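Local structure of peptide synthase (Silicibacter pomeroyi DSS-3, 2QTP) at residues N38-M52 with V86-H100. The protein is of unknown function but belongs to a family with a variant of the Bacillus chorismate mutase fold and may act in amino-acid metabolism. Sequence-based numbering, arbitrary orientation.
Sequences NPFAGRYVEDLTELM and VGENGELEHAAAILH
At one end of this variant of the chorismate mutase fold, the loop leading from strand 21-37 into helix 49-70 wraps over the short helix 92-98, with the buried His94 packed against the loop. Its ND1 is held directly by the loop and its NE2 through a water. Asn38 ND2 gives ND1 a nearly straight hydrogen bond of 3.1 Å, the amide turned 80° against the ring and the donor tilted off the ring plane. Asn38 CG lies anti to its own N (chi1 179°), which aims ND2 at the ring while OD1 turns back to take Phe40 N in an Asx turn. At the ring edge, in plane, a water sits 2.9 Å from His94 NE2; the same water donates to Arg43 O and accepts from Val45 N. Phe40 CB lies over one face, a CH-pi contact 3.9 Å from the His94 centroid, while Glu91 CB covers the opposite face. An alanine in place of His94 would probably leave Asn38 ND2 without its acceptor, take away one of the water's three partners and open a gap beside Phe40 CB. Outward along the loop, Gly42 N bonds Asn89 O, joining two turns. Toward helix 49-70 the packing becomes apolar: Leu51 CD1 presses on His94 CB at 3.5 Å, and Ala97 CB packs against both Leu48 CB and Leu51 CB. Leu51 and Ile98 both reach Ile163 of strand 162-171, which ties the two helices to the sheet. At the helix 49-70 end, the extended selenomethionine Met52 brings SE obliquely to the His100 ring, 3.7 Å from His100 CD2, with its CE over one face.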
loop_
_atom_site.group_PDB
_atom_site.type_symbol
_atom_site.label_atom_id
_atom_site.label_comp_id
_atom_site.label_asym_id
_atom_site.label_seq_id
_atom_site.Cartn_x
_atom_site.Cartn_y
_atom_site.Cartn_z
ATOM N N ASN A 38 1.899 13.318 7.566
ATOM C CA ASN A 38 2.467 13.967 6.389
ATOM C C ASN A 38 3.211 15.186 6.903
ATOM O O ASN A 38 2.584 16.092 7.456
ATOM C CB ASN A 38 1.324 14.346 5.444
ATOM C CG ASN A 38 1.758 15.039 4.199
ATOM O OD1 ASN A 38 2.945 15.313 3.974
ATOM N ND2 ASN A 38 0.750 15.411 3.372
ATOM N N PRO A 39 4.555 15.213 6.773
ATOM C CA PRO A 39 5.266 16.412 7.267
ATOM C C PRO A 39 4.917 17.708 6.504
ATOM O O PRO A 39 5.142 18.792 7.013
ATOM C CB PRO A 39 6.757 16.035 7.064
ATOM C CG PRO A 39 6.735 15.100 5.906
ATOM C CD PRO A 39 5.498 14.241 6.183
ATOM N N PHE A 40 4.328 17.580 5.319
ATOM C CA PHE A 40 3.982 18.712 4.495
ATOM C C PHE A 40 2.498 19.044 4.518
ATOM O O PHE A 40 2.045 19.797 3.688
ATOM C CB PHE A 40 4.463 18.458 3.060
ATOM C CG PHE A 40 5.942 18.067 2.970
ATOM C CD1 PHE A 40 6.886 18.716 3.728
ATOM C CD2 PHE A 40 6.369 17.079 2.095
ATOM C CE1 PHE A 40 8.225 18.375 3.642
ATOM C CE2 PHE A 40 7.708 16.725 2.022
ATOM C CZ PHE A 40 8.625 17.381 2.793
ATOM N N ALA A 41 1.748 18.462 5.451
ATOM C CA ALA A 41 0.345 18.769 5.603
ATOM C C ALA A 41 0.204 20.249 5.946
ATOM O O ALA A 41 0.923 20.758 6.797
ATOM C CB ALA A 41 -0.334 17.876 6.701
ATOM N N GLY A 42 -0.722 20.929 5.275
ATOM C CA GLY A 42 -0.960 22.368 5.481
ATOM C C GLY A 42 0.070 23.282 4.877
ATOM O O GLY A 42 0.023 24.486 5.072
ATOM N N ARG A 43 0.983 22.725 4.105
ATOM C CA ARG A 43 2.128 23.456 3.578
ATOM C C ARG A 43 2.287 23.316 2.057
ATOM O O ARG A 43 1.863 22.325 1.447
ATOM C CB ARG A 43 3.392 22.878 4.214
ATOM C CG ARG A 43 3.518 23.145 5.697
ATOM C CD ARG A 43 4.668 22.364 6.305
ATOM N NE ARG A 43 4.634 22.439 7.765
ATOM C CZ ARG A 43 5.315 23.326 8.500
ATOM N NH1 ARG A 43 6.134 24.225 7.946
ATOM N NH2 ARG A 43 5.178 23.308 9.813
ATOM N N TYR A 44 2.917 24.315 1.466
ATOM C CA TYR A 44 3.233 24.353 0.033
ATOM C C TYR A 44 4.746 24.260 -0.053
ATOM O O TYR A 44 5.433 25.221 0.213
ATOM C CB TYR A 44 2.704 25.651 -0.627
ATOM C CG TYR A 44 1.191 25.679 -0.673
ATOM C CD1 TYR A 44 0.501 24.750 -1.430
ATOM C CD2 TYR A 44 0.445 26.640 0.039
ATOM C CE1 TYR A 44 -0.867 24.722 -1.465
ATOM C CE2 TYR A 44 -0.935 26.625 0.012
ATOM C CZ TYR A 44 -1.599 25.663 -0.741
ATOM O OH TYR A 44 -2.979 25.638 -0.813
ATOM N N VAL A 45 5.258 23.076 -0.366
ATOM C CA VAL A 45 6.720 22.840 -0.424
ATOM C C VAL A 45 7.109 22.206 -1.749
ATOM O O VAL A 45 6.293 21.535 -2.359
ATOM C CB VAL A 45 7.192 21.923 0.699
ATOM C CG1 VAL A 45 6.782 22.482 2.061
ATOM C CG2 VAL A 45 6.638 20.596 0.504
ATOM N N GLU A 46 8.333 22.434 -2.213
ATOM C CA GLU A 46 8.761 21.904 -3.516
ATOM C C GLU A 46 9.686 20.699 -3.365
ATOM O O GLU A 46 9.654 19.784 -4.180
ATOM C CB GLU A 46 9.520 22.973 -4.286
ATOM C CG GLU A 46 8.873 24.341 -4.256
ATOM C CD GLU A 46 8.164 24.651 -5.514
ATOM O OE1 GLU A 46 7.299 23.840 -5.929
ATOM O OE2 GLU A 46 8.496 25.712 -6.090
ATOM N N ASP A 47 10.519 20.725 -2.333
ATOM C CA ASP A 47 11.503 19.665 -2.099
ATOM C C ASP A 47 10.879 18.612 -1.219
ATOM O O ASP A 47 10.689 18.807 0.006
ATOM C CB ASP A 47 12.779 20.261 -1.477
ATOM C CG ASP A 47 13.838 19.201 -1.178
ATOM O OD1 ASP A 47 13.601 17.983 -1.350
ATOM O OD2 ASP A 47 14.918 19.577 -0.734
ATOM N N LEU A 48 10.548 17.484 -1.851
ATOM C CA LEU A 48 9.842 16.387 -1.187
ATOM C C LEU A 48 10.774 15.249 -0.779
ATOM O O LEU A 48 10.323 14.156 -0.530
ATOM C CB LEU A 48 8.731 15.877 -2.119
ATOM C CG LEU A 48 7.762 16.956 -2.610
ATOM C CD1 LEU A 48 6.759 16.452 -3.690
ATOM C CD2 LEU A 48 6.984 17.530 -1.387
ATOM N N THR A 49 12.079 15.513 -0.731
ATOM C CA THR A 49 13.083 14.528 -0.358
ATOM C C THR A 49 12.653 13.727 0.868
ATOM O O THR A 49 12.753 12.501 0.886
ATOM C CB THR A 49 14.435 15.248 -0.101
ATOM O OG1 THR A 49 14.885 15.816 -1.332
ATOM C CG2 THR A 49 15.542 14.315 0.480
ATOM N N GLU A 50 12.167 14.429 1.884
ATOM C CA GLU A 50 11.836 13.802 3.145
ATOM C C GLU A 50 10.771 12.709 2.950
ATOM O O GLU A 50 10.855 11.651 3.566
ATOM C CB GLU A 50 11.367 14.868 4.152
ATOM C CG GLU A 50 11.167 14.324 5.564
ATOM C CD GLU A 50 10.487 15.294 6.541
ATOM O OE1 GLU A 50 10.557 16.541 6.360
ATOM O OE2 GLU A 50 9.888 14.758 7.504
ATOM N N LEU A 51 9.798 12.939 2.073
ATOM C CA LEU A 51 8.813 11.895 1.791
ATOM C C LEU A 51 9.369 10.742 0.940
ATOM O O LEU A 51 8.891 9.635 1.091
ATOM C CB LEU A 51 7.532 12.449 1.169
ATOM C CG LEU A 51 6.502 13.090 2.112
ATOM C CD1 LEU A 51 5.333 13.628 1.308
ATOM C CD2 LEU A 51 5.993 12.162 3.182
HETATM N N MSE A 52 10.342 11.001 0.044
HETATM C CA MSE A 52 10.948 9.945 -0.750
HETATM C C MSE A 52 11.778 9.036 0.143
HETATM O O MSE A 52 11.726 7.815 -0.006
HETATM C CB MSE A 52 11.825 10.494 -1.890
HETATM C CG MSE A 52 11.109 11.410 -2.895
HETATM SE SE MSE A 52 12.127 11.851 -4.430
HETATM C CE MSE A 52 10.712 12.923 -5.261
ATOM N N VAL A 86 -3.385 10.263 0.097
ATOM C CA VAL A 86 -3.044 11.462 0.852
ATOM C C VAL A 86 -4.298 11.998 1.536
ATOM O O VAL A 86 -5.392 12.021 0.954
ATOM C CB VAL A 86 -2.476 12.559 -0.083
ATOM C CG1 VAL A 86 -1.777 13.660 0.716
ATOM C CG2 VAL A 86 -1.526 11.944 -1.082
ATOM N N GLY A 87 -4.153 12.424 2.782
ATOM C CA GLY A 87 -5.271 13.104 3.441
ATOM C C GLY A 87 -5.516 14.486 2.855
ATOM O O GLY A 87 -4.667 15.072 2.140
ATOM N N GLU A 88 -6.653 15.043 3.228
ATOM C CA GLU A 88 -7.181 16.275 2.622
ATOM C C GLU A 88 -6.262 17.537 2.684
ATOM O O GLU A 88 -6.289 18.377 1.775
ATOM C CB GLU A 88 -8.619 16.566 3.195
ATOM C CG GLU A 88 -9.661 15.382 3.042
ATOM C CD GLU A 88 -11.115 15.652 3.640
ATOM N N ASN A 89 -5.447 17.681 3.729
ATOM C CA ASN A 89 -4.543 18.865 3.842
ATOM C C ASN A 89 -3.184 18.684 3.147
ATOM O O ASN A 89 -2.329 19.574 3.166
ATOM C CB ASN A 89 -4.382 19.288 5.299
ATOM C CG ASN A 89 -5.654 19.838 5.891
ATOM O OD1 ASN A 89 -6.560 20.240 5.174
ATOM N ND2 ASN A 89 -5.732 19.859 7.203
ATOM N N GLY A 90 -3.011 17.538 2.482
ATOM C CA GLY A 90 -1.848 17.280 1.670
ATOM C C GLY A 90 -2.102 17.570 0.193
ATOM O O GLY A 90 -3.082 18.216 -0.164
ATOM N N GLU A 91 -1.175 17.121 -0.646
ATOM C CA GLU A 91 -1.208 17.288 -2.087
ATOM C C GLU A 91 -0.938 15.941 -2.706
ATOM O O GLU A 91 -0.241 15.121 -2.116
ATOM C CB GLU A 91 -0.103 18.239 -2.581
ATOM C CG GLU A 91 0.002 19.598 -1.879
ATOM C CD GLU A 91 -1.251 20.445 -2.001
ATOM O OE1 GLU A 91 -1.982 20.292 -3.010
ATOM O OE2 GLU A 91 -1.510 21.265 -1.075
ATOM N N LEU A 92 -1.416 15.750 -3.931
ATOM C CA LEU A 92 -1.225 14.513 -4.657
ATOM C C LEU A 92 0.253 14.218 -4.884
ATOM O O LEU A 92 0.647 13.052 -4.891
ATOM C CB LEU A 92 -1.973 14.566 -5.986
ATOM C CG LEU A 92 -2.436 13.254 -6.627
ATOM C CD1 LEU A 92 -3.210 12.347 -5.656
ATOM C CD2 LEU A 92 -3.287 13.566 -7.881
ATOM N N GLU A 93 1.064 15.270 -5.045
ATOM C CA GLU A 93 2.509 15.134 -5.242
ATOM C C GLU A 93 3.185 14.502 -4.047
ATOM O O GLU A 93 4.238 13.903 -4.197
ATOM C CB GLU A 93 3.204 16.492 -5.477
ATOM C CG GLU A 93 2.922 17.147 -6.792
ATOM C CD GLU A 93 1.547 17.843 -6.847
ATOM O OE1 GLU A 93 0.872 18.009 -5.803
ATOM O OE2 GLU A 93 1.153 18.233 -7.967
ATOM N N HIS A 94 2.589 14.651 -2.864
ATOM C CA HIS A 94 3.105 13.985 -1.664
ATOM C C HIS A 94 2.996 12.444 -1.766
ATOM O O HIS A 94 3.897 11.721 -1.359
ATOM C CB HIS A 94 2.416 14.487 -0.392
ATOM C CG HIS A 94 2.518 15.971 -0.192
ATOM N ND1 HIS A 94 1.686 16.668 0.655
ATOM C CD2 HIS A 94 3.315 16.897 -0.781
ATOM C CE1 HIS A 94 1.997 17.951 0.611
ATOM N NE2 HIS A 94 2.973 18.118 -0.262
ATOM N N ALA A 95 1.903 11.971 -2.344
ATOM C CA ALA A 95 1.708 10.539 -2.618
ATOM C C ALA A 95 2.706 10.090 -3.678
ATOM O O ALA A 95 3.320 9.028 -3.563
ATOM C CB ALA A 95 0.250 10.250 -3.074
ATOM N N ALA A 96 2.863 10.874 -4.735
ATOM C CA ALA A 96 3.895 10.586 -5.739
ATOM C C ALA A 96 5.282 10.396 -5.114
ATOM O O ALA A 96 5.995 9.444 -5.446
ATOM C CB ALA A 96 3.929 11.654 -6.780
ATOM N N ALA A 97 5.653 11.306 -4.212
ATOM C CA ALA A 97 6.965 11.308 -3.589
ATOM C C ALA A 97 7.133 10.070 -2.756
ATOM O O ALA A 97 8.143 9.378 -2.837
ATOM C CB ALA A 97 7.164 12.577 -2.725
ATOM N N ILE A 98 6.139 9.803 -1.918
ATOM C CA ILE A 98 6.197 8.624 -1.060
ATOM C C ILE A 98 6.327 7.315 -1.889
ATOM O O ILE A 98 7.048 6.425 -1.495
ATOM C CB ILE A 98 5.057 8.630 0.053
ATOM C CG1 ILE A 98 5.697 8.370 1.424
ATOM C CG2 ILE A 98 3.990 7.672 -0.273
ATOM C CD1 ILE A 98 4.792 8.327 2.566
ATOM N N LEU A 99 5.775 7.266 -3.090
ATOM C CA LEU A 99 5.838 6.089 -3.968
ATOM C C LEU A 99 7.001 6.058 -4.957
ATOM O O LEU A 99 7.136 5.111 -5.738
ATOM C CB LEU A 99 4.538 6.033 -4.814
ATOM C CG LEU A 99 3.214 5.802 -4.050
ATOM C CD1 LEU A 99 2.009 5.919 -4.992
ATOM C CD2 LEU A 99 3.224 4.472 -3.270
ATOM N N HIS A 100 7.798 7.109 -4.963
ATOM C CA HIS A 100 8.885 7.275 -5.941
ATOM C C HIS A 100 9.969 6.183 -5.909
ATOM O O HIS A 100 10.266 5.597 -6.939
ATOM C CB HIS A 100 9.497 8.662 -5.767
ATOM C CG HIS A 100 10.663 8.915 -6.655
ATOM N ND1 HIS A 100 10.521 9.316 -7.963
ATOM C CD2 HIS A 100 11.993 8.767 -6.443
ATOM C CE1 HIS A 100 11.720 9.417 -8.515
ATOM N NE2 HIS A 100 12.632 9.084 -7.617
HETATM O O HOH W 1 3.135 20.995 -0.518
#